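Local coordinates for alkylhydroperoxidase AhpD core: uncharacterized peroxidase-related protein (Ralstonia eutropha, PDB 2PRR) that is functionally uncharacterised but belongs to the carboxymuconolactone decarboxylase family and probably acts as an AhpD-like peroxidase that reduces hydroperoxides, at residues D[56-59]-D[60-64]; D[141-144]-D[145-148]; D[166-169]-D[170-173]. All blocks are in the same frame, centred on the assembly; numbering follows the deposited sequence.

Interaction 1: D[56-59]-D[60-64]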
ATOM      1  N   PHE D  56      17.340  28.116   2.429  1.00 29.80           N
ATOM      2  CA  PHE D  56      16.621  29.343   2.127  1.00 31.08           C
ATOM      3  C   PHE D  56      16.893  29.892   0.752  1.00 29.39           C
ATOM      4  O   PHE D  56      16.012  30.440   0.124  1.00 31.27           O
ATOM      5  CB  PHE D  56      16.762  30.360   3.250  1.00 29.96           C
ATOM      6  CG  PHE D  56      16.018  29.952   4.471  1.00 33.90           C
ATOM      7  CD1 PHE D  56      14.639  30.076   4.518  1.00 34.07           C
ATOM      8  CD2 PHE D  56      16.665  29.367   5.538  1.00 37.99           C
ATOM      9  CE1 PHE D  56      13.947  29.649   5.609  1.00 32.28           C
ATOM     10  CE2 PHE D  56      15.969  28.949   6.638  1.00 34.87           C
ATOM     11  CZ  PHE D  56      14.613  29.092   6.674  1.00 35.20           C
ATOM     12  N   ALA D  57      18.090  29.690   0.249  1.00 30.54           N
ATOM     13  CA  ALA D  57      18.383  30.095  -1.110  1.00 31.42           C
ATOM     14  C   ALA D  57      17.563  29.288  -2.102  1.00 32.03           C
ATOM     15  O   ALA D  57      17.092  29.822  -3.106  1.00 32.13           O
ATOM     16  CB  ALA D  57      19.856  29.946  -1.391  1.00 33.08           C
ATOM     17  N   TYR D  58      17.385  27.989  -1.835  1.00 33.00           N
ATOM     18  CA  TYR D  58      16.592  27.159  -2.723  1.00 29.46           C
ATOM     19  C   TYR D  58      15.148  27.580  -2.563  1.00 28.87           C
ATOM     20  O   TYR D  58      14.431  27.716  -3.545  1.00 29.84           O
ATOM     21  CB  TYR D  58      16.732  25.663  -2.390  1.00 29.65           C
ATOM     22  CG  TYR D  58      16.676  24.762  -3.604  1.00 19.58           C
ATOM     23  CD1 TYR D  58      15.752  24.970  -4.618  1.00 22.99           C
ATOM     24  CD2 TYR D  58      17.534  23.682  -3.726  1.00 25.12           C
ATOM     25  CE1 TYR D  58      15.715  24.150  -5.734  1.00 29.90           C
ATOM     26  CE2 TYR D  58      17.492  22.838  -4.863  1.00 21.15           C
ATOM     27  CZ  TYR D  58      16.570  23.069  -5.846  1.00 26.16           C
ATOM     28  OH  TYR D  58      16.497  22.245  -6.968  1.00 24.32           O
ATOM     29  N   HIS D  59      14.709  27.775  -1.323  1.00 29.94           N
ATOM     30  CA  HIS D  59      13.346  28.207  -1.075  1.00 32.59           C
ATOM     31  C   HIS D  59      12.998  29.503  -1.846  1.00 34.67           C
ATOM     32  O   HIS D  59      11.958  29.609  -2.515  1.00 33.77           O
ATOM     33  CB  HIS D  59      13.110  28.414   0.426  1.00 33.01           C
ATOM     34  CG  HIS D  59      11.772  29.016   0.735  1.00 36.37           C
ATOM     35  ND1 HIS D  59      11.580  30.376   0.876  1.00 41.09           N
ATOM     36  CD2 HIS D  59      10.549  28.451   0.854  1.00 36.13           C
ATOM     37  CE1 HIS D  59      10.302  30.615   1.098  1.00 37.71           C
ATOM     38  NE2 HIS D  59       9.655  29.463   1.094  1.00 40.53           N
ATOM     39  N   ASP D  60      13.884  30.487  -1.733  1.00 34.91           N
ATOM     40  CA  ASP D  60      13.703  31.766  -2.394  1.00 34.86           C
ATOM     41  C   ASP D  60      13.682  31.619  -3.904  1.00 35.12           C
ATOM     42  O   ASP D  60      12.900  32.261  -4.575  1.00 35.26           O
ATOM     43  CB  ASP D  60      14.794  32.721  -1.934  1.00 36.21           C
ATOM     44  CG  ASP D  60      14.594  33.189  -0.479  1.00 43.79           C
ATOM     45  OD1 ASP D  60      13.703  32.658   0.223  1.00 51.14           O
ATOM     46  OD2 ASP D  60      15.312  34.118  -0.047  1.00 53.33           O
ATOM     47  N   ALA D  61      14.492  30.722  -4.449  1.00 36.04           N
ATOM     48  CA  ALA D  61      14.518  30.515  -5.908  1.00 35.57           C
ATOM     49  C   ALA D  61      13.199  30.027  -6.543  1.00 36.22           C
ATOM     50  O   ALA D  61      12.915  30.280  -7.715  1.00 37.47           O
ATOM     51  CB  ALA D  61      15.637  29.562  -6.256  1.00 35.47           C
ATOM     52  N   LEU D  62      12.395  29.328  -5.766  1.00 37.26           N
ATOM     53  CA  LEU D  62      11.149  28.776  -6.242  1.00 35.80           C
ATOM     54  C   LEU D  62       9.945  29.609  -5.832  1.00 35.41           C
ATOM     55  O   LEU D  62       8.994  29.768  -6.605  1.00 36.26           O
ATOM     56  CB  LEU D  62      10.998  27.371  -5.656  1.00 34.75           C
ATOM     57  CG  LEU D  62      12.186  26.438  -5.890  1.00 37.12           C
ATOM     58  CD1 LEU D  62      11.958  25.102  -5.230  1.00 37.09           C
ATOM     59  CD2 LEU D  62      12.412  26.240  -7.369  1.00 40.75           C
HETATM   60  N   MSE D  63       9.969  30.121  -4.608  1.00 34.24           N
HETATM   61  CA  MSE D  63       8.818  30.799  -4.091  1.00 34.37           C
HETATM   62  C   MSE D  63       8.867  32.296  -4.390  1.00 37.58           C
HETATM   63  O   MSE D  63       7.857  32.960  -4.266  1.00 37.77           O
HETATM   64  CB  MSE D  63       8.694  30.558  -2.584  1.00 29.64           C
HETATM   65  CG  MSE D  63       8.761  29.123  -2.140  1.00 36.46           C
HETATM   66 SE   MSE D  63       7.413  28.056  -2.980  0.75 21.35          SE
HETATM   67  CE  MSE D  63       6.106  28.465  -2.137  1.00 14.39           C
ATOM     68  N   LEU D  64      10.014  32.834  -4.790  1.00 40.33           N
ATOM     69  CA  LEU D  64      10.095  34.272  -5.053  1.00 41.24           C
ATOM     70  C   LEU D  64      10.258  34.640  -6.539  1.00 43.33           C
ATOM     71  O   LEU D  64      10.054  35.786  -6.902  1.00 45.09           O
ATOM     72  CB  LEU D  64      11.173  34.908  -4.174  1.00 42.03           C
ATOM     73  CG  LEU D  64      10.988  34.746  -2.653  1.00 40.72           C
ATOM     74  CD1 LEU D  64      12.024  35.517  -1.870  1.00 39.93           C
ATOM     75  CD2 LEU D  64       9.626  35.220  -2.229  1.00 44.60           C
TER
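Phe-56 O takes Asp-60 N (2.8 Å) and His-59 O takes Met-63 N (2.9 Å), i to i+4 bonds of the last turns of helix 49-63; Ala-61 N reaches Ala-57 O in the same way, and the bond from Leu-62 N to Tyr-58 O is long and weak. Leu-62 N also donates to His-59 O, so two amides grip that oxygen. The imidazole of His-59 is at the centre of the side-chain contact. Its CG is set anti to the backbone N (chi1 173°), the rotamer from which ND1 reaches Asp-60 OD1 and one face meets Met-63 CG. The bond from ND1 to OD1, a His-carboxylate hydrogen bond, is nearly straight (167°), 3.2 Å long and close to the ring plane. Ring and carboxylate are turned 62° apart, and the bond helps fix the ring's rotation. Asp-60 is itself positioned by a salt bridge from OD2 to Arg-27. Over one face of the imidazole lies Met-63, modelled as selenomethionine: its CG makes a CH-pi contact 3.7 Å from the His-59 ring centroid, shifted toward the rim near NE2. Beyond CG the chain bends away, and SE sits obliquely to the ring. On another side of the helix Tyr-58 CD1 meets Leu-62 CD1 at 3.8 Å, where Tyr-58 packs on Ala-54 and Leu-62 on Glu-51 of the second subunit. A bound di(hydroxyethyl)ether lies about 3 Å from the His-59 side chain. His-59, Leu-62 and Met-63 all face helix 156-179, touching Phe-168, Ala-164 and Phe-169 among them, while Met-63 also leans on Arg-74 and Glu-75 of helix 71-84.

Interaction 2: D[141-144]-D[145-148]; sequences VNEA and DFEA
Asn-142 and Asp-145 form a capping box at the start of helix 143-151. The N-cap Asn-142 has CG between its backbone N and carbonyl carbon (chi1 58°), which folds the amide back over the first turn, and OD1 accepts Asp-145 N at 3.1 Å. In return Asn-142 N donates to Asp-145 OD2 (3.0 Å, 166°), meeting it from above the carboxylate plane. Asp-145 N is shared, since it also bonds to Asn-142 O from well above that carbonyl plane. The box brings Asn-142 OD1 within 2.9 Å of Asp-145 OD2, two acceptors without a hydrogen bond between them; the salt bridge from this OD2 to Lys-133 probably eases their repulsion. Regular helical bonding follows, with Glu-147 N bound to Glu-143 O (2.9 Å) and Ala-148 N to Ala-144 O (3.0 Å).

Apolar contact is made by Phe-146, whose CE2 lies 3.8 Å from Val-141 CG1, the two side chains crossing at about a right angle. The same ring brings CD2 to 3.3 Å from Asn-142 O, obliquely, and has Glu-143 CA at its edge. Ionic and cation-pi contacts lead outward: Arg-11 of the second subunit forms a salt bridge with Glu-143 OE2 and a cation-pi contact with Phe-146. A di(hydroxyethyl)ether lies about 3 Å from the Glu-143 side chain.

The first turn of the helix thus rests with Asn-142 and Asp-145 on helix 122-137, at Lys-133 and Phe-130, and with Phe-146 on Asp-156 and Ala-159 of helix 156-179.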
ATOM      1  N   VAL D 141       5.940   9.582 -13.805  1.00 29.53           N
ATOM      2  CA  VAL D 141       5.599  10.757 -14.574  1.00 29.51           C
ATOM      3  C   VAL D 141       5.922  10.543 -16.042  1.00 30.29           C
ATOM      4  O   VAL D 141       7.047  10.201 -16.380  1.00 30.73           O
ATOM      5  CB  VAL D 141       6.358  11.991 -14.085  1.00 29.17           C
ATOM      6  CG1 VAL D 141       6.170  13.118 -15.037  1.00 29.52           C
ATOM      7  CG2 VAL D 141       5.891  12.379 -12.702  1.00 31.59           C
ATOM      8  N   ASN D 142       4.935  10.787 -16.900  1.00 32.42           N
ATOM      9  CA  ASN D 142       5.049  10.612 -18.357  1.00 32.60           C
ATOM     10  C   ASN D 142       4.537  11.851 -19.138  1.00 32.65           C
ATOM     11  O   ASN D 142       4.170  12.864 -18.535  1.00 28.06           O
ATOM     12  CB  ASN D 142       4.289   9.349 -18.763  1.00 34.33           C
ATOM     13  CG  ASN D 142       2.848   9.391 -18.363  1.00 35.08           C
ATOM     14  OD1 ASN D 142       2.281  10.439 -18.101  1.00 34.54           O
ATOM     15  ND2 ASN D 142       2.247   8.247 -18.300  1.00 33.92           N
ATOM     16  N   GLU D 143       4.512  11.753 -20.467  1.00 33.75           N
ATOM     17  CA  GLU D 143       4.070  12.874 -21.317  1.00 36.85           C
ATOM     18  C   GLU D 143       2.592  13.243 -21.173  1.00 35.05           C
ATOM     19  O   GLU D 143       2.217  14.419 -21.343  1.00 32.17           O
ATOM     20  CB  GLU D 143       4.420  12.609 -22.794  1.00 38.06           C
ATOM     21  CG  GLU D 143       5.932  12.577 -23.052  1.00 44.45           C
ATOM     22  CD  GLU D 143       6.627  13.908 -22.760  1.00 50.22           C
ATOM     23  OE1 GLU D 143       6.144  14.960 -23.254  1.00 47.99           O
ATOM     24  OE2 GLU D 143       7.656  13.888 -22.036  1.00 45.77           O
ATOM     25  N   ALA D 144       1.768  12.240 -20.845  1.00 33.44           N
ATOM     26  CA  ALA D 144       0.345  12.454 -20.649  1.00 32.42           C
ATOM     27  C   ALA D 144       0.101  13.331 -19.423  1.00 32.32           C
ATOM     28  O   ALA D 144      -0.885  14.074 -19.382  1.00 34.71           O
ATOM     29  CB  ALA D 144      -0.392  11.136 -20.534  1.00 34.06           C
ATOM     30  N   ASP D 145       0.998  13.293 -18.444  1.00 31.03           N
ATOM     31  CA  ASP D 145       0.834  14.143 -17.255  1.00 31.77           C
ATOM     32  C   ASP D 145       1.098  15.595 -17.648  1.00 32.06           C
ATOM     33  O   ASP D 145       0.449  16.505 -17.133  1.00 33.55           O
ATOM     34  CB  ASP D 145       1.751  13.703 -16.103  1.00 29.45           C
ATOM     35  CG  ASP D 145       1.496  12.242 -15.657  1.00 32.42           C
ATOM     36  OD1 ASP D 145       0.336  11.782 -15.571  1.00 39.51           O
ATOM     37  OD2 ASP D 145       2.483  11.543 -15.380  1.00 22.45           O
ATOM     38  N   PHE D 146       2.046  15.817 -18.554  1.00 31.96           N
ATOM     39  CA  PHE D 146       2.318  17.173 -19.014  1.00 33.03           C
ATOM     40  C   PHE D 146       1.171  17.654 -19.899  1.00 33.70           C
ATOM     41  O   PHE D 146       0.746  18.801 -19.748  1.00 34.42           O
ATOM     42  CB  PHE D 146       3.679  17.275 -19.696  1.00 33.88           C
ATOM     43  CG  PHE D 146       4.847  17.085 -18.752  1.00 34.78           C
ATOM     44  CD1 PHE D 146       5.270  18.126 -17.935  1.00 33.55           C
ATOM     45  CD2 PHE D 146       5.513  15.858 -18.675  1.00 32.83           C
ATOM     46  CE1 PHE D 146       6.337  17.943 -17.051  1.00 31.11           C
ATOM     47  CE2 PHE D 146       6.579  15.676 -17.795  1.00 28.03           C
ATOM     48  CZ  PHE D 146       6.988  16.722 -16.985  1.00 34.20           C
ATOM     49  N   GLU D 147       0.671  16.790 -20.796  1.00 35.29           N
ATOM     50  CA  GLU D 147      -0.500  17.100 -21.660  1.00 38.43           C
ATOM     51  C   GLU D 147      -1.706  17.553 -20.850  1.00 37.47           C
ATOM     52  O   GLU D 147      -2.345  18.555 -21.179  1.00 39.33           O
ATOM     53  CB  GLU D 147      -0.936  15.894 -22.506  1.00 38.68           C
ATOM     54  CG  GLU D 147      -0.076  15.623 -23.766  1.00 48.44           C
ATOM     55  CD  GLU D 147      -0.362  14.265 -24.446  1.00 46.98           C
ATOM     56  OE1 GLU D 147      -1.542  13.999 -24.774  1.00 63.50           O
ATOM     57  OE2 GLU D 147       0.604  13.481 -24.666  1.00 56.08           O
ATOM     58  N   ALA D 148      -2.005  16.820 -19.785  1.00 36.81           N
ATOM     59  CA  ALA D 148      -3.131  17.147 -18.919  1.00 36.37           C
ATOM     60  C   ALA D 148      -3.041  18.541 -18.338  1.00 35.64           C
ATOM     61  O   ALA D 148      -4.039  19.231 -18.242  1.00 36.78           O
ATOM     62  CB  ALA D 148      -3.252  16.132 -17.801  1.00 37.54           C
TER

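Interaction 3: D[166-169]-D[170-173]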
ATOM      1  N   THR D 166       7.148  20.864  -5.197  1.00 27.90           N
ATOM      2  CA  THR D 166       6.900  19.555  -4.587  1.00 26.96           C
ATOM      3  C   THR D 166       8.255  19.022  -4.073  1.00 26.16           C
ATOM      4  O   THR D 166       8.394  18.726  -2.894  1.00 27.55           O
ATOM      5  CB  THR D 166       6.263  18.595  -5.595  1.00 22.82           C
ATOM      6  OG1 THR D 166       5.059  19.166  -6.123  1.00 19.36           O
ATOM      7  CG2 THR D 166       5.973  17.218  -4.957  1.00 28.84           C
ATOM      8  N   ALA D 167       9.262  18.992  -4.945  1.00 26.81           N
ATOM      9  CA  ALA D 167      10.575  18.431  -4.617  1.00 27.01           C
ATOM     10  C   ALA D 167      11.244  19.061  -3.414  1.00 25.74           C
ATOM     11  O   ALA D 167      11.710  18.362  -2.533  1.00 26.96           O
ATOM     12  CB  ALA D 167      11.491  18.474  -5.825  1.00 26.46           C
ATOM     13  N   PHE D 168      11.274  20.379  -3.362  1.00 25.69           N
ATOM     14  CA  PHE D 168      11.916  21.053  -2.269  1.00 25.49           C
ATOM     15  C   PHE D 168      11.175  20.935  -0.932  1.00 24.60           C
ATOM     16  O   PHE D 168      11.807  20.800   0.113  1.00 24.11           O
ATOM     17  CB  PHE D 168      12.136  22.525  -2.614  1.00 26.30           C
ATOM     18  CG  PHE D 168      12.623  23.314  -1.454  1.00 19.22           C
ATOM     19  CD1 PHE D 168      13.938  23.196  -1.039  1.00 19.59           C
ATOM     20  CD2 PHE D 168      11.756  24.130  -0.739  1.00 25.80           C
ATOM     21  CE1 PHE D 168      14.398  23.907   0.055  1.00 28.24           C
ATOM     22  CE2 PHE D 168      12.213  24.866   0.349  1.00 25.71           C
ATOM     23  CZ  PHE D 168      13.537  24.752   0.737  1.00 27.42           C
ATOM     24  N   PHE D 169       9.868  21.026  -0.925  1.00 24.21           N
ATOM     25  CA  PHE D 169       9.123  20.816   0.286  1.00 23.21           C
ATOM     26  C   PHE D 169       9.022  19.313   0.723  1.00 23.95           C
ATOM     27  O   PHE D 169       8.697  19.028   1.793  1.00 24.31           O
ATOM     28  CB  PHE D 169       7.787  21.530   0.237  1.00 19.37           C
ATOM     29  CG  PHE D 169       7.907  23.068   0.310  1.00 25.15           C
ATOM     30  CD1 PHE D 169       7.926  23.720   1.506  1.00 22.37           C
ATOM     31  CD2 PHE D 169       8.021  23.815  -0.819  1.00 21.05           C
ATOM     32  CE1 PHE D 169       8.058  25.127   1.563  1.00 25.82           C
ATOM     33  CE2 PHE D 169       8.136  25.272  -0.721  1.00 28.01           C
ATOM     34  CZ  PHE D 169       8.156  25.845   0.460  1.00 13.52           C
ATOM     35  N   GLY D 170       9.369  18.418  -0.138  1.00 24.13           N
ATOM     36  CA  GLY D 170       9.519  16.991   0.243  1.00 27.38           C
ATOM     37  C   GLY D 170      10.799  16.920   1.079  1.00 29.01           C
ATOM     38  O   GLY D 170      10.891  16.127   2.016  1.00 29.82           O
ATOM     39  N   LEU D 171      11.791  17.765   0.751  1.00 28.50           N
ATOM     40  CA  LEU D 171      13.029  17.862   1.537  1.00 28.47           C
ATOM     41  C   LEU D 171      12.686  18.486   2.897  1.00 28.55           C
ATOM     42  O   LEU D 171      12.966  17.922   3.965  1.00 27.65           O
ATOM     43  CB  LEU D 171      14.077  18.726   0.787  1.00 29.95           C
ATOM     44  CG  LEU D 171      15.432  19.103   1.417  1.00 25.68           C
ATOM     45  CD1 LEU D 171      16.301  19.772   0.374  1.00 29.20           C
ATOM     46  CD2 LEU D 171      15.293  20.022   2.620  1.00 28.72           C
ATOM     47  N   SER D 172      12.079  19.665   2.827  1.00 27.47           N
ATOM     48  CA  SER D 172      11.638  20.394   4.000  1.00 27.51           C
ATOM     49  C   SER D 172      10.789  19.525   4.953  1.00 28.18           C
ATOM     50  O   SER D 172      11.009  19.507   6.160  1.00 28.30           O
ATOM     51  CB  SER D 172      10.833  21.581   3.526  1.00 27.11           C
ATOM     52  OG  SER D 172      10.442  22.383   4.602  1.00 27.58           O
ATOM     53  N   ASN D 173       9.805  18.821   4.405  1.00 29.64           N
ATOM     54  CA  ASN D 173       8.965  17.928   5.194  1.00 27.67           C
ATOM     55  C   ASN D 173       9.768  16.944   5.981  1.00 27.22           C
ATOM     56  O   ASN D 173       9.564  16.805   7.189  1.00 27.19           O
ATOM     57  CB  ASN D 173       8.047  17.096   4.317  1.00 25.86           C
ATOM     58  CG  ASN D 173       6.921  17.867   3.713  1.00 30.10           C
ATOM     59  OD1 ASN D 173       6.189  17.266   2.946  1.00 15.33           O
ATOM     60  ND2 ASN D 173       6.794  19.221   3.986  1.00 14.06           N
TER
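Phe-168 and Leu-171 both hold CG anti to the backbone N (chi1 172° and 175°), and this brings Leu-171 CD1 obliquely toward the Phe-168 ring, a loose contact of 4.4 Å to Phe-168 CD1. Phe-169 instead turns CG away from its carbonyl carbon (chi1 -70°), and CD1 of its ring passes 4.1 Å from Ser-172 CB. This is the buried middle of the long helix 156-179 in the all-helical AhpD-like fold. Its backbone bonding is uneven. Gly-170 N meets Thr-166 O at 2.9 Å and adds a weak bond to Ala-167 O. The bonds from Leu-171 N, to Ala-167 O and to Phe-168 O, are both weak, whereas Ser-172 N finds Phe-168 O at 3.0 Å. The turn is tight beside that carbonyl, for Leu-171 CB stands only 3.1 Å from Phe-168 O.

Two polar ends are bonded outside these segments: Thr-166 OG1 hydrogen-bonds with Ile-162 O one turn earlier in the helix, and Asn-173 OD1 with Asn-85 ND2. The Ser-172 side chain lies about 3 Å from a bound di(hydroxyethyl)ether. Phe-169 meets His-94 edge to face, and both Ser-172 and Asn-173 touch Cys-90; in AhpD relatives a cysteine and histidine with this spacing belong to the CxxC-containing active-site motif, so this side of the helix probably lines the corresponding pocket. Another side reaches the second subunit, where Leu-171 packs on Tyr-58 and Phe-168 on Leu-171 of that chain. The two neighbouring phenylalanine rings also touch each other: Phe-168 CD2 sits 3.7 Å above the plane of the Phe-169 ring, offset toward its rim.

In the fold
From the N terminus, interaction 1 comes first, in the closing turns of helix 49-63; interaction 2 follows at the start of helix 143-151, and interaction 3 in the middle of the next helix, 156-179. Each lies within one unbroken segment, so none closes a long loop, and they run in series without nesting or crossing. Interactions 1 and 3 nevertheless meet in space, their centres about 12 Å apart: His-59 CD2 lies 3.6 Å from Phe-169 CZ, tying helix 49-63 to helix 156-179 across the core. Interaction 2 stands apart at the surface, its nearest atoms about 9 Å from those of interaction 3. All three touch the second subunit.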